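Local coordinates for protein EST1E (Clostridium proteoclasticum, PDB 2WTM) that hydrolyses ester bonds as a promiscuous feruloyl esterase, probably through the serine chemistry common to alpha/beta-hydrolases, at residues A[14-20]-A[57-63]; A[137-142]-A[176-182]; A[190-194]-A[240-244]; A[196-202]-A[222-228]. One frame throughout, in Å; residues are numbered along the deposited sequence.

Contact 1: residues A[14-20]-A[57-63]; sequences NAYLDMP and VATLRAD
The guanidinium of Arg61 is laid over Tyr16 and turned toward Asp18, and this trio marks one face of an antiparallel strand pair. Tyr16 CB lies 3.3 Å from Arg61 NH2 over one guanidinium face, with ring and guanidinium planes 27° apart. At the guanidinium edge, Arg61 NH2 forms a salt bridge to Asp18 OD2 at 2.9 Å, meeting it on the syn side, 23° out of the carboxylate plane. The bend at chi3 of Arg61 (-70°) turns the guanidinium toward Tyr16 and Asp18 of the neighbouring strand. A water accepts from Arg61 NE and also lies within hydrogen-bonding distance of Tyr16 O, Asp18 OD2 and Thr59 OG1. Further along, Asn14 and Asp63 run side by side; Asn14 ND2 donates to Asp63 OD2 at 3.0 Å, from above the carboxylate plane, while Ser40 OG is hydrogen-bonded to Asp63 OD1. Backbone bonds set the register: Tyr16 N to Arg61 O is 2.8 Å and Asp18 N to Thr59 O is 2.9 Å. The other face is apolar, where Leu60 CD1 sits 4.0 Å from Ala15 CB and 4.1 Å from Leu17 CB. Within the large mixed sheet, strand 58-62 continues to strand 27-33 and strand 11-18 to strand 3-8, while Gln49 and Asn53 of helix 43-54 cover the face carrying Asp18, Thr59 and Arg61.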
loop_
_atom_site.group_PDB
_atom_site.type_symbol
_atom_site.label_atom_id
_atom_site.label_comp_id
_atom_site.label_asym_id
_atom_site.label_seq_id
_atom_site.Cartn_x
_atom_site.Cartn_y
_atom_site.Cartn_z
ATOM N N ASN A 14 15.474 10.115 6.348
ATOM C CA ASN A 14 16.893 10.469 6.209
ATOM C C ASN A 14 17.368 10.137 4.780
ATOM O O ASN A 14 17.178 9.028 4.320
ATOM C CB ASN A 14 17.711 9.683 7.155
ATOM C CG ASN A 14 19.205 10.075 7.108
ATOM O OD1 ASN A 14 19.571 11.264 7.286
ATOM N ND2 ASN A 14 20.066 9.072 6.871
ATOM N N ALA A 15 18.108 11.008 4.170
ATOM C CA ALA A 15 18.636 10.717 2.827
ATOM C C ALA A 15 19.977 11.378 2.584
ATOM O O ALA A 15 20.259 12.431 3.181
ATOM C CB ALA A 15 17.669 11.170 1.834
ATOM N N TYR A 16 20.747 10.799 1.673
ATOM C CA TYR A 16 22.093 11.305 1.359
ATOM C C TYR A 16 22.087 11.617 -0.118
ATOM O O TYR A 16 21.836 10.707 -0.928
ATOM C CB TYR A 16 23.194 10.243 1.641
ATOM C CG TYR A 16 23.176 9.752 3.085
ATOM C CD1 TYR A 16 23.840 10.459 4.092
ATOM C CD2 TYR A 16 22.525 8.602 3.434
ATOM C CE1 TYR A 16 23.832 10.009 5.395
ATOM C CE2 TYR A 16 22.496 8.148 4.731
ATOM C CZ TYR A 16 23.144 8.863 5.716
ATOM O OH TYR A 16 23.167 8.406 7.007
ATOM N N LEU A 17 22.398 12.858 -0.491
ATOM C CA LEU A 17 22.572 13.223 -1.874
ATOM C C LEU A 17 24.071 13.321 -2.139
ATOM O O LEU A 17 24.777 14.094 -1.446
ATOM C CB LEU A 17 21.899 14.574 -2.136
ATOM C CG LEU A 17 22.059 15.150 -3.540
ATOM C CD1 LEU A 17 21.540 14.255 -4.663
ATOM C CD2 LEU A 17 21.347 16.537 -3.560
ATOM N N ASP A 18 24.551 12.546 -3.103
ATOM C CA ASP A 18 25.965 12.602 -3.507
ATOM C C ASP A 18 26.050 12.919 -4.949
ATOM O O ASP A 18 25.390 12.311 -5.799
ATOM C CB ASP A 18 26.672 11.303 -3.246
ATOM C CG ASP A 18 26.890 11.048 -1.783
ATOM O OD1 ASP A 18 27.923 11.512 -1.197
ATOM O OD2 ASP A 18 26.008 10.399 -1.190
ATOM N N MET A 19 26.886 13.926 -5.257
ATOM C CA MET A 19 27.030 14.419 -6.611
ATOM C C MET A 19 28.284 13.865 -7.274
ATOM O O MET A 19 29.207 13.470 -6.587
ATOM C CB MET A 19 27.127 15.938 -6.618
ATOM C CG MET A 19 25.879 16.651 -6.062
ATOM S SD MET A 19 24.348 16.424 -6.982
ATOM C CE MET A 19 24.656 17.004 -8.570
ATOM N N PRO A 20 28.290 13.814 -8.609
ATOM C CA PRO A 20 29.559 13.448 -9.268
ATOM C C PRO A 20 30.591 14.507 -8.930
ATOM O O PRO A 20 30.216 15.633 -8.643
ATOM C CB PRO A 20 29.210 13.446 -10.742
ATOM C CG PRO A 20 27.782 13.287 -10.805
ATOM C CD PRO A 20 27.226 13.976 -9.576
ATOM N N VAL A 57 26.746 10.063 -12.298
ATOM C CA VAL A 57 25.336 9.921 -11.815
ATOM C C VAL A 57 25.294 10.305 -10.359
ATOM O O VAL A 57 25.927 9.699 -9.505
ATOM C CB VAL A 57 24.824 8.446 -12.122
ATOM C CG1 VAL A 57 23.388 8.199 -11.570
ATOM C CG2 VAL A 57 24.807 8.170 -13.599
ATOM N N ALA A 58 24.484 11.319 -10.087
ATOM C CA ALA A 58 24.212 11.692 -8.692
ATOM C C ALA A 58 23.381 10.550 -8.083
ATOM O O ALA A 58 22.731 9.789 -8.779
ATOM C CB ALA A 58 23.467 12.930 -8.653
ATOM N N THR A 59 23.437 10.454 -6.762
ATOM C CA THR A 59 22.710 9.384 -6.066
ATOM C C THR A 59 21.950 9.960 -4.911
ATOM O O THR A 59 22.401 10.909 -4.234
ATOM C CB THR A 59 23.662 8.293 -5.589
ATOM O OG1 THR A 59 24.731 8.869 -4.774
ATOM C CG2 THR A 59 24.216 7.514 -6.814
ATOM N N LEU A 60 20.792 9.341 -4.635
ATOM C CA LEU A 60 19.999 9.729 -3.483
ATOM C C LEU A 60 19.701 8.437 -2.793
ATOM O O LEU A 60 18.825 7.648 -3.222
ATOM C CB LEU A 60 18.737 10.517 -3.872
ATOM C CG LEU A 60 17.790 11.118 -2.816
ATOM C CD1 LEU A 60 18.586 12.095 -1.928
ATOM C CD2 LEU A 60 16.681 11.785 -3.508
ATOM N N ARG A 61 20.470 8.164 -1.740
ATOM C CA ARG A 61 20.254 7.060 -0.869
ATOM C C ARG A 61 19.235 7.451 0.181
ATOM O O ARG A 61 19.421 8.455 0.870
ATOM C CB ARG A 61 21.559 6.586 -0.197
ATOM C CG ARG A 61 22.648 6.012 -1.105
ATOM C CD ARG A 61 23.945 5.843 -0.373
ATOM N NE ARG A 61 24.544 7.147 -0.071
ATOM C CZ ARG A 61 25.375 7.357 0.927
ATOM N NH1 ARG A 61 25.622 6.397 1.758
ATOM N NH2 ARG A 61 25.995 8.537 1.087
ATOM N N ALA A 62 18.135 6.690 0.353
ATOM C CA ALA A 62 17.101 7.065 1.334
ATOM C C ALA A 62 16.876 5.916 2.294
ATOM O O ALA A 62 16.713 4.738 1.848
ATOM C CB ALA A 62 15.781 7.347 0.570
ATOM N N ASP A 63 16.865 6.214 3.583
ATOM C CA ASP A 63 16.523 5.290 4.622
ATOM C C ASP A 63 14.960 5.250 4.674
ATOM O O ASP A 63 14.284 6.279 4.759
ATOM C CB ASP A 63 17.048 5.743 5.982
ATOM C CG ASP A 63 18.541 5.590 6.119
ATOM O OD1 ASP A 63 19.113 4.756 5.383
ATOM O OD2 ASP A 63 19.088 6.285 7.040
HETATM O O HOH W 1 24.017 9.152 -2.176
HETATM O O HOH W 2 21.905 5.950 7.195
#

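Contact 2: residues A[137-142]-A[176-182]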
loop_
_atom_site.group_PDB
_atom_site.type_symbol
_atom_site.label_atom_id
_atom_site.label_comp_id
_atom_site.label_asym_id
_atom_site.label_seq_id
_atom_site.Cartn_x
_atom_site.Cartn_y
_atom_site.Cartn_z
ATOM N N ILE A 137 8.963 -12.245 -1.639
ATOM C CA ILE A 137 8.335 -12.014 -0.325
ATOM C C ILE A 137 6.804 -12.157 -0.402
ATOM O O ILE A 137 6.229 -12.790 0.459
ATOM C CB ILE A 137 8.819 -10.697 0.321
ATOM C CG1 ILE A 137 10.201 -10.960 0.966
ATOM C CG2 ILE A 137 7.795 -10.204 1.339
ATOM C CD1 ILE A 137 10.849 -9.740 1.492
ATOM N N PRO A 138 6.129 -11.494 -1.376
ATOM C CA PRO A 138 4.611 -11.595 -1.362
ATOM C C PRO A 138 4.117 -12.995 -1.589
ATOM O O PRO A 138 3.212 -13.410 -0.815
ATOM C CB PRO A 138 4.164 -10.572 -2.414
ATOM C CG PRO A 138 5.393 -9.583 -2.441
ATOM C CD PRO A 138 6.614 -10.460 -2.317
ATOM N N GLU A 139 4.681 -13.695 -2.534
ATOM C CA GLU A 139 4.166 -15.075 -2.847
ATOM C C GLU A 139 4.416 -15.962 -1.615
ATOM O O GLU A 139 3.526 -16.684 -1.120
ATOM C CB GLU A 139 4.780 -15.638 -4.108
ATOM C CG GLU A 139 4.489 -17.103 -4.270
ATOM C CD GLU A 139 5.017 -17.733 -5.563
ATOM O OE1 GLU A 139 5.502 -17.065 -6.504
ATOM O OE2 GLU A 139 4.959 -18.975 -5.597
ATOM N N ILE A 140 5.605 -15.850 -1.038
ATOM C CA ILE A 140 5.963 -16.700 0.079
ATOM C C ILE A 140 5.160 -16.339 1.308
ATOM O O ILE A 140 4.752 -17.210 2.038
ATOM C CB ILE A 140 7.467 -16.706 0.283
ATOM C CG1 ILE A 140 8.198 -17.288 -0.927
ATOM C CG2 ILE A 140 7.890 -17.391 1.554
ATOM C CD1 ILE A 140 7.684 -18.623 -1.376
ATOM N N ALA A 141 4.815 -15.054 1.497
ATOM C CA ALA A 141 3.950 -14.641 2.571
ATOM C C ALA A 141 2.558 -15.271 2.452
ATOM O O ALA A 141 1.930 -15.636 3.466
ATOM C CB ALA A 141 3.854 -13.130 2.645
ATOM N N ARG A 142 2.112 -15.395 1.225
ATOM C CA ARG A 142 0.827 -16.043 0.931
ATOM C C ARG A 142 0.819 -17.512 1.311
ATOM O O ARG A 142 -0.284 -18.049 1.685
ATOM C CB ARG A 142 0.387 -15.830 -0.530
ATOM C CG ARG A 142 -0.058 -14.392 -0.819
ATOM C CD ARG A 142 -0.655 -14.238 -2.173
ATOM N NE ARG A 142 0.321 -14.270 -3.260
ATOM C CZ ARG A 142 1.013 -13.227 -3.698
ATOM N NH1 ARG A 142 0.813 -12.054 -3.185
ATOM N NH2 ARG A 142 1.846 -13.380 -4.752
ATOM N N ALA A 176 1.981 -7.562 2.675
ATOM C CA ALA A 176 2.786 -8.259 1.684
ATOM C C ALA A 176 1.952 -9.227 0.855
ATOM O O ALA A 176 2.151 -9.402 -0.359
ATOM C CB ALA A 176 3.943 -9.014 2.327
ATOM N N GLN A 177 1.081 -9.924 1.542
ATOM C CA GLN A 177 0.268 -10.889 0.858
ATOM C C GLN A 177 -0.560 -10.294 -0.308
ATOM O O GLN A 177 -0.976 -11.039 -1.232
ATOM C CB GLN A 177 -0.685 -11.544 1.869
ATOM C CG GLN A 177 -0.068 -12.562 2.822
ATOM C CD GLN A 177 -1.128 -13.229 3.673
ATOM O OE1 GLN A 177 -2.215 -12.717 3.843
ATOM N NE2 GLN A 177 -0.759 -14.376 4.280
ATOM N N THR A 178 -0.838 -8.975 -0.246
ATOM C CA THR A 178 -1.727 -8.358 -1.255
ATOM C C THR A 178 -1.020 -8.111 -2.578
ATOM O O THR A 178 -1.627 -7.798 -3.596
ATOM C CB THR A 178 -2.313 -7.105 -0.772
ATOM O OG1 THR A 178 -1.346 -6.033 -0.801
ATOM C CG2 THR A 178 -3.005 -7.282 0.587
ATOM N N ILE A 179 0.281 -8.130 -2.557
ATOM C CA ILE A 179 1.090 -7.607 -3.677
ATOM C C ILE A 179 1.320 -8.665 -4.707
ATOM O O ILE A 179 1.912 -9.714 -4.457
ATOM C CB ILE A 179 2.417 -7.042 -3.180
ATOM C CG1 ILE A 179 2.171 -5.830 -2.317
ATOM C CG2 ILE A 179 3.342 -6.559 -4.330
ATOM C CD1 ILE A 179 3.307 -5.334 -1.543
ATOM N N ARG A 180 0.879 -8.370 -5.944
ATOM C CA ARG A 180 1.123 -9.265 -7.092
ATOM C C ARG A 180 2.341 -8.792 -7.904
ATOM O O ARG A 180 2.201 -8.003 -8.797
ATOM C CB ARG A 180 -0.113 -9.278 -7.968
ATOM C CG ARG A 180 -1.420 -9.500 -7.196
ATOM C CD ARG A 180 -1.433 -10.651 -6.259
ATOM N NE ARG A 180 -1.052 -11.883 -6.931
ATOM C CZ ARG A 180 -1.405 -13.091 -6.530
ATOM N NH1 ARG A 180 -2.217 -13.269 -5.487
ATOM N NH2 ARG A 180 -0.959 -14.135 -7.217
ATOM N N VAL A 181 3.522 -9.246 -7.497
ATOM C CA VAL A 181 4.781 -8.765 -8.107
ATOM C C VAL A 181 4.779 -8.839 -9.612
ATOM O O VAL A 181 5.238 -7.951 -10.304
ATOM C CB VAL A 181 6.023 -9.484 -7.477
ATOM C CG1 VAL A 181 7.297 -8.996 -8.087
ATOM C CG2 VAL A 181 6.048 -9.237 -5.977
ATOM N N GLU A 182 4.241 -9.948 -10.105
ATOM C CA GLU A 182 4.245 -10.191 -11.542
ATOM C C GLU A 182 3.562 -9.106 -12.349
ATOM O O GLU A 182 3.970 -8.826 -13.510
ATOM C CB GLU A 182 3.592 -11.551 -11.800
ATOM C CG GLU A 182 4.365 -12.778 -11.389
ATOM C CD GLU A 182 4.367 -13.092 -9.866
ATOM O OE1 GLU A 182 3.546 -12.488 -9.077
ATOM O OE2 GLU A 182 5.189 -13.973 -9.470
HETATM O O HOH W 3 6.021 -14.564 -6.954
HETATM O O HOH W 4 3.769 -11.906 -6.336
#
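Arg142 NH1 is committed to two backbone carbonyls, Gln177 O at 2.8 Å and Ile179 O at 2.9 Å. Both acceptors lie near the guanidinium plane, yet NH1 stands more than 50° above each carbonyl plane, so neither bond follows a lone pair. The bend at chi3 (-74°) swings the group over the type I turn of Ala176-Ile179. The opposite guanidinium faces are occupied by Pro138 O and by Arg180, whose own guanidinium stacks flat on it, centres 3.7 Å apart and planes at 9°. Beside this, Gln177 NE2 donates to Ala141 O at 3.1 Å, while Gln177 OE1 accepts from Arg122 of the second subunit. Pro138 crosses Val181 at about a right angle, its CG 3.6 Å from Val181 CG2, and Ala141 CB touches Ala176 CB at 4.1 Å. One water accepts hydrogen bonds from Arg142 NH2 and Val181 N and donates one to Glu182 OE1; another joins Glu139 OE1 to Glu182 OE2 by donating to both. Stacking two arginines would be costly if their charge stood alone; here the carbonyls and the water-linked Glu182 carboxylate probably offset part of it, and the second water likewise separates two carboxylates of like charge.

Contact 3: residues A[190-194]-A[240-244]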
loop_
_atom_site.group_PDB
_atom_site.type_symbol
_atom_site.label_atom_id
_atom_site.label_comp_id
_atom_site.label_asym_id
_atom_site.label_seq_id
_atom_site.Cartn_x
_atom_site.Cartn_y
_atom_site.Cartn_z
ATOM N N LYS A 190 11.047 -0.846 -19.539
ATOM C CA LYS A 190 12.321 -0.136 -19.773
ATOM C C LYS A 190 13.467 -1.044 -19.292
ATOM O O LYS A 190 13.240 -2.115 -18.781
ATOM C CB LYS A 190 12.350 1.245 -19.129
ATOM C CG LYS A 190 11.363 2.215 -19.723
ATOM C CD LYS A 190 11.342 3.512 -19.081
ATOM C CE LYS A 190 10.437 4.540 -19.739
ATOM N NZ LYS A 190 10.353 5.785 -18.847
ATOM N N PRO A 191 14.724 -0.651 -19.537
ATOM C CA PRO A 191 15.799 -1.515 -19.194
ATOM C C PRO A 191 15.944 -1.821 -17.702
ATOM O O PRO A 191 15.861 -0.906 -16.877
ATOM C CB PRO A 191 17.054 -0.767 -19.673
ATOM C CG PRO A 191 16.501 0.085 -20.782
ATOM C CD PRO A 191 15.200 0.565 -20.199
ATOM N N VAL A 192 16.190 -3.096 -17.442
ATOM C CA VAL A 192 16.427 -3.647 -16.128
ATOM C C VAL A 192 17.729 -4.449 -16.049
ATOM O O VAL A 192 18.031 -5.229 -16.967
ATOM C CB VAL A 192 15.220 -4.554 -15.703
ATOM C CG1 VAL A 192 15.412 -5.102 -14.358
ATOM C CG2 VAL A 192 13.958 -3.798 -15.836
ATOM N N LEU A 193 18.490 -4.238 -14.948
ATOM C CA LEU A 193 19.623 -5.098 -14.617
ATOM C C LEU A 193 19.399 -5.750 -13.286
ATOM O O LEU A 193 19.349 -5.057 -12.250
ATOM C CB LEU A 193 20.936 -4.336 -14.543
ATOM C CG LEU A 193 22.163 -5.075 -14.038
ATOM C CD1 LEU A 193 22.688 -6.037 -15.103
ATOM C CD2 LEU A 193 23.315 -4.104 -13.690
ATOM N N ILE A 194 19.199 -7.069 -13.307
ATOM C CA ILE A 194 19.167 -7.821 -12.033
ATOM C C ILE A 194 20.509 -8.428 -11.799
ATOM O O ILE A 194 21.081 -9.042 -12.726
ATOM C CB ILE A 194 18.068 -8.908 -11.973
ATOM C CG1 ILE A 194 16.713 -8.240 -12.041
ATOM C CG2 ILE A 194 18.212 -9.690 -10.698
ATOM C CD1 ILE A 194 15.593 -9.279 -12.122
ATOM N N ALA A 240 29.185 -4.571 -12.960
ATOM C CA ALA A 240 28.010 -4.832 -13.797
ATOM C C ALA A 240 27.077 -3.602 -13.836
ATOM O O ALA A 240 26.528 -3.225 -14.852
ATOM C CB ALA A 240 27.285 -6.024 -13.277
ATOM N N VAL A 241 26.931 -2.980 -12.673
ATOM C CA VAL A 241 26.153 -1.741 -12.532
ATOM C C VAL A 241 26.772 -0.640 -13.396
ATOM O O VAL A 241 26.098 0.037 -14.136
ATOM C CB VAL A 241 26.105 -1.308 -11.043
ATOM C CG1 VAL A 241 25.607 0.122 -10.867
ATOM C CG2 VAL A 241 25.244 -2.309 -10.224
ATOM N N LYS A 242 28.085 -0.533 -13.337
ATOM C CA LYS A 242 28.808 0.453 -14.120
ATOM C C LYS A 242 28.612 0.297 -15.614
ATOM O O LYS A 242 28.258 1.244 -16.283
ATOM C CB LYS A 242 30.282 0.391 -13.754
ATOM C CG LYS A 242 31.124 1.423 -14.489
ATOM C CD LYS A 242 32.647 1.094 -14.377
ATOM C CE LYS A 242 33.482 2.333 -14.679
ATOM N NZ LYS A 242 34.983 2.069 -14.624
ATOM N N GLU A 243 28.783 -0.919 -16.135
ATOM C CA GLU A 243 28.667 -1.135 -17.593
ATOM C C GLU A 243 27.231 -0.904 -18.113
ATOM O O GLU A 243 26.954 -0.235 -19.083
ATOM C CB GLU A 243 29.092 -2.557 -17.947
ATOM C CG GLU A 243 30.655 -2.723 -17.897
ATOM C CD GLU A 243 31.185 -4.161 -18.140
ATOM O OE1 GLU A 243 30.446 -5.013 -18.760
ATOM O OE2 GLU A 243 32.360 -4.413 -17.692
ATOM N N PHE A 244 26.230 -1.371 -17.170
ATOM C CA PHE A 244 24.867 -1.184 -17.582
ATOM C C PHE A 244 24.464 0.267 -17.622
ATOM O O PHE A 244 23.754 0.711 -18.533
ATOM C CB PHE A 244 23.966 -2.030 -16.617
ATOM C CG PHE A 244 22.491 -1.761 -16.745
ATOM C CD1 PHE A 244 21.752 -2.364 -17.719
ATOM C CD2 PHE A 244 21.859 -0.915 -15.868
ATOM C CE1 PHE A 244 20.369 -2.139 -17.798
ATOM C CE2 PHE A 244 20.487 -0.647 -15.964
ATOM C CZ PHE A 244 19.761 -1.304 -16.932
#
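Packing of a helix against the central sheet, a defining feature of the alpha/beta-hydrolase fold, brings helix 234-249 onto strand 192-197. The axes of the short segments run nearly antiparallel, at 168°, and approach to 9.8 Å. Leu193 fills the gap. Its CB sits over the centre of the Phe244 ring, 3.6 Å from the centroid and 7° off the normal, which meets the geometry of a CH-pi contact. With CG of Leu193 anti to the backbone N (chi1 172°), the branch slides past the ring toward the helix, placing CD2 3.6 Å from Phe244 CB and 3.5 Å from Ala240 O. The same methyl reaches Val241 CG2 at 4.4 Å. Farther out on the ring, Phe244 CZ meets Pro191 CB at 3.9 Å, and the backbone of Val192 also comes close to it. The strand lies between 125-131 and 218-223 in the sheet; Phe244 also rests on Ala127 and Ile129 of the former, Leu193 touches Val221 of the latter, and Val241 packs on Leu52 of helix 43-54.

Contact 4: residues A[196-202]-A[222-228]. With PO4 (phosphate ion), chain E.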
loop_
_atom_site.group_PDB
_atom_site.type_symbol
_atom_site.label_atom_id
_atom_site.label_comp_id
_atom_site.label_asym_id
_atom_site.label_seq_id
_atom_site.Cartn_x
_atom_site.Cartn_y
_atom_site.Cartn_z
ATOM N N HIS A 196 22.543 -11.050 -8.948
ATOM C CA HIS A 196 22.257 -11.964 -7.885
ATOM C C HIS A 196 23.356 -13.001 -7.785
ATOM O O HIS A 196 23.809 -13.495 -8.822
ATOM C CB HIS A 196 20.909 -12.673 -8.199
ATOM C CG HIS A 196 20.129 -13.133 -7.012
ATOM N ND1 HIS A 196 18.801 -12.792 -6.816
ATOM C CD2 HIS A 196 20.467 -13.909 -5.974
ATOM C CE1 HIS A 196 18.371 -13.338 -5.706
ATOM N NE2 HIS A 196 19.365 -14.013 -5.154
ATOM N N GLY A 197 23.796 -13.245 -6.549
ATOM C CA GLY A 197 24.824 -14.274 -6.210
ATOM C C GLY A 197 24.177 -15.639 -6.214
ATOM O O GLY A 197 23.160 -15.829 -5.551
ATOM N N ASP A 198 24.816 -16.607 -6.852
ATOM C CA ASP A 198 24.202 -17.936 -6.937
ATOM C C ASP A 198 24.338 -18.799 -5.668
ATOM O O ASP A 198 23.802 -19.905 -5.647
ATOM C CB ASP A 198 24.623 -18.682 -8.216
ATOM C CG ASP A 198 26.077 -19.086 -8.237
ATOM O OD1 ASP A 198 26.746 -19.146 -7.192
ATOM O OD2 ASP A 198 26.510 -19.271 -9.384
ATOM N N GLN A 199 25.001 -18.330 -4.633
ATOM C CA GLN A 199 24.977 -18.946 -3.339
ATOM C C GLN A 199 24.282 -18.047 -2.299
ATOM O O GLN A 199 24.655 -18.021 -1.134
ATOM C CB GLN A 199 26.408 -19.280 -2.919
ATOM C CG GLN A 199 27.041 -20.361 -3.788
ATOM C CD GLN A 199 26.463 -21.763 -3.529
ATOM O OE1 GLN A 199 25.815 -21.989 -2.504
ATOM N NE2 GLN A 199 26.715 -22.697 -4.430
ATOM N N ASP A 200 23.257 -17.305 -2.734
ATOM C CA ASP A 200 22.528 -16.406 -1.856
ATOM C C ASP A 200 21.724 -17.244 -0.876
ATOM O O ASP A 200 20.876 -18.017 -1.260
ATOM C CB ASP A 200 21.632 -15.463 -2.691
ATOM C CG ASP A 200 20.981 -14.337 -1.887
ATOM O OD1 ASP A 200 20.505 -14.545 -0.770
ATOM O OD2 ASP A 200 20.951 -13.214 -2.424
ATOM N N GLU A 201 22.051 -17.077 0.390
ATOM C CA GLU A 201 21.481 -17.830 1.489
ATOM C C GLU A 201 20.152 -17.262 1.970
ATOM O O GLU A 201 19.552 -17.799 2.904
ATOM C CB GLU A 201 22.498 -17.769 2.673
ATOM C CG GLU A 201 22.764 -16.341 3.411
ATOM C CD GLU A 201 23.686 -15.335 2.676
ATOM O OE1 GLU A 201 23.937 -15.475 1.474
ATOM O OE2 GLU A 201 24.108 -14.348 3.325
ATOM N N ALA A 202 19.779 -16.102 1.445
ATOM C CA ALA A 202 18.680 -15.329 2.036
ATOM C C ALA A 202 17.495 -15.309 1.127
ATOM O O ALA A 202 16.360 -15.426 1.601
ATOM C CB ALA A 202 19.149 -13.924 2.332
ATOM N N THR A 222 24.823 -12.890 -12.969
ATOM C CA THR A 222 24.967 -13.829 -11.918
ATOM C C THR A 222 26.339 -13.634 -11.324
ATOM O O THR A 222 27.319 -13.476 -12.084
ATOM C CB THR A 222 24.814 -15.269 -12.443
ATOM O OG1 THR A 222 23.491 -15.381 -12.969
ATOM C CG2 THR A 222 25.026 -16.293 -11.333
ATOM N N ILE A 223 26.412 -13.570 -10.000
ATOM C CA ILE A 223 27.740 -13.515 -9.362
ATOM C C ILE A 223 28.079 -14.948 -8.882
ATOM O O ILE A 223 27.543 -15.432 -7.879
ATOM C CB ILE A 223 27.829 -12.505 -8.204
ATOM C CG1 ILE A 223 27.108 -11.170 -8.525
ATOM C CG2 ILE A 223 29.257 -12.265 -7.809
ATOM C CD1 ILE A 223 27.757 -10.355 -9.628
ATOM N N PRO A 224 29.022 -15.611 -9.563
ATOM C CA PRO A 224 29.241 -17.011 -9.165
ATOM C C PRO A 224 29.796 -17.168 -7.767
ATOM O O PRO A 224 30.765 -16.495 -7.410
ATOM C CB PRO A 224 30.221 -17.525 -10.227
ATOM C CG PRO A 224 30.144 -16.599 -11.297
ATOM C CD PRO A 224 29.852 -15.235 -10.696
ATOM N N GLY A 225 29.140 -18.040 -6.989
ATOM C CA GLY A 225 29.586 -18.404 -5.692
ATOM C C GLY A 225 29.302 -17.446 -4.579
ATOM O O GLY A 225 29.587 -17.723 -3.416
ATOM N N ASP A 226 28.646 -16.326 -4.920
ATOM C CA ASP A 226 28.557 -15.217 -3.978
ATOM C C ASP A 226 27.256 -15.193 -3.157
ATOM O O ASP A 226 26.264 -15.853 -3.510
ATOM C CB ASP A 226 28.795 -13.912 -4.665
ATOM C CG ASP A 226 29.554 -12.932 -3.788
ATOM O OD1 ASP A 226 29.703 -13.176 -2.567
ATOM O OD2 ASP A 226 29.947 -11.914 -4.340
ATOM N N THR A 227 27.337 -14.447 -2.065
ATOM C CA THR A 227 26.368 -14.429 -1.006
ATOM C C THR A 227 25.346 -13.281 -1.241
ATOM O O THR A 227 25.382 -12.527 -2.215
ATOM C CB THR A 227 27.089 -14.253 0.330
ATOM O OG1 THR A 227 27.701 -12.963 0.395
ATOM C CG2 THR A 227 28.221 -15.320 0.468
ATOM N N HIS A 228 24.434 -13.213 -0.317
ATOM C CA HIS A 228 23.355 -12.207 -0.398
ATOM C C HIS A 228 23.863 -10.779 -0.498
ATOM O O HIS A 228 23.267 -9.980 -1.220
ATOM C CB HIS A 228 22.456 -12.357 0.815
ATOM C CG HIS A 228 21.201 -11.544 0.752
ATOM N ND1 HIS A 228 20.365 -11.535 -0.341
ATOM C CD2 HIS A 228 20.646 -10.701 1.668
ATOM C CE1 HIS A 228 19.355 -10.704 -0.106
ATOM N NE2 HIS A 228 19.508 -10.182 1.095
HETATM P P PO4 E . 17.319 -7.858 3.325
HETATM O O1 PO4 E . 18.578 -6.997 3.317
HETATM O O2 PO4 E . 17.168 -8.143 4.801
HETATM O O3 PO4 E . 17.606 -9.214 2.695
HETATM O O4 PO4 E . 16.079 -7.229 2.628
HETATM O O HOH W 5 23.136 -12.331 -3.820
HETATM O O HOH W 6 25.896 -12.174 2.687
#
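The imidazole of His228 carries Ala202 CB over one face, 3.6 Å from the ring centroid, and has an acceptor at each nitrogen along its edge. His228 ND1 donates to Asp200 OD2 at 2.7 Å, on the syn side and nearly straight (168°), although the carboxylate plane is turned 62° from the ring. His228 NE2 donates to phosphate O3 at 2.7 Å; the ion also bonds to Ser108 OG. This geometry is consistent with a Ser108-His228-Asp200 triad, the phosphate probably coming from the crystallisation liquor. Asp200 OD1 takes the N-H of Ala202 in an Asx turn, and Glu201 OE1 receives His228 N at 2.9 Å. A water bridges Gly197 N, Asp200 OD2 and Thr227 O. Nearer the sheet, Asp198 OD1 accepts from Gly225 N at 2.6 Å, in the type II turn Ile223-Asp226, and Ile223 O accepts from Asp198 N at 3.1 Å. The two loops leave the C-terminal ends of parallel strands 192-197 and 218-223, joined by a beta-alpha-beta crossover through helix 205-214; Ser208 and Tyr205 of that helix bind His196 and Thr222, while Ile223 packs on Leu236 and Val237 of helix 234-249.

Contacts 1 and 3 are buried, whereas contacts 2 and 4 are only partly so. Contacts 1, 3 and 4 reach the same central sheet: contact 1 pairs two of its strands through backbone bonds and a salt bridge, while contact 3 covers strand 192-197 with a helix through apolar side chains. Contact 4 shares that strand with contact 3, their centres about 17 Å apart, and is nested within the loop contact 3 closes; its chemistry turns polar where the strands give way to loops. Contact 2 lies across the chain's centre from contact 1, and its arginine-to-carbonyl bonds and waters join a helix to a turn beside the second subunit.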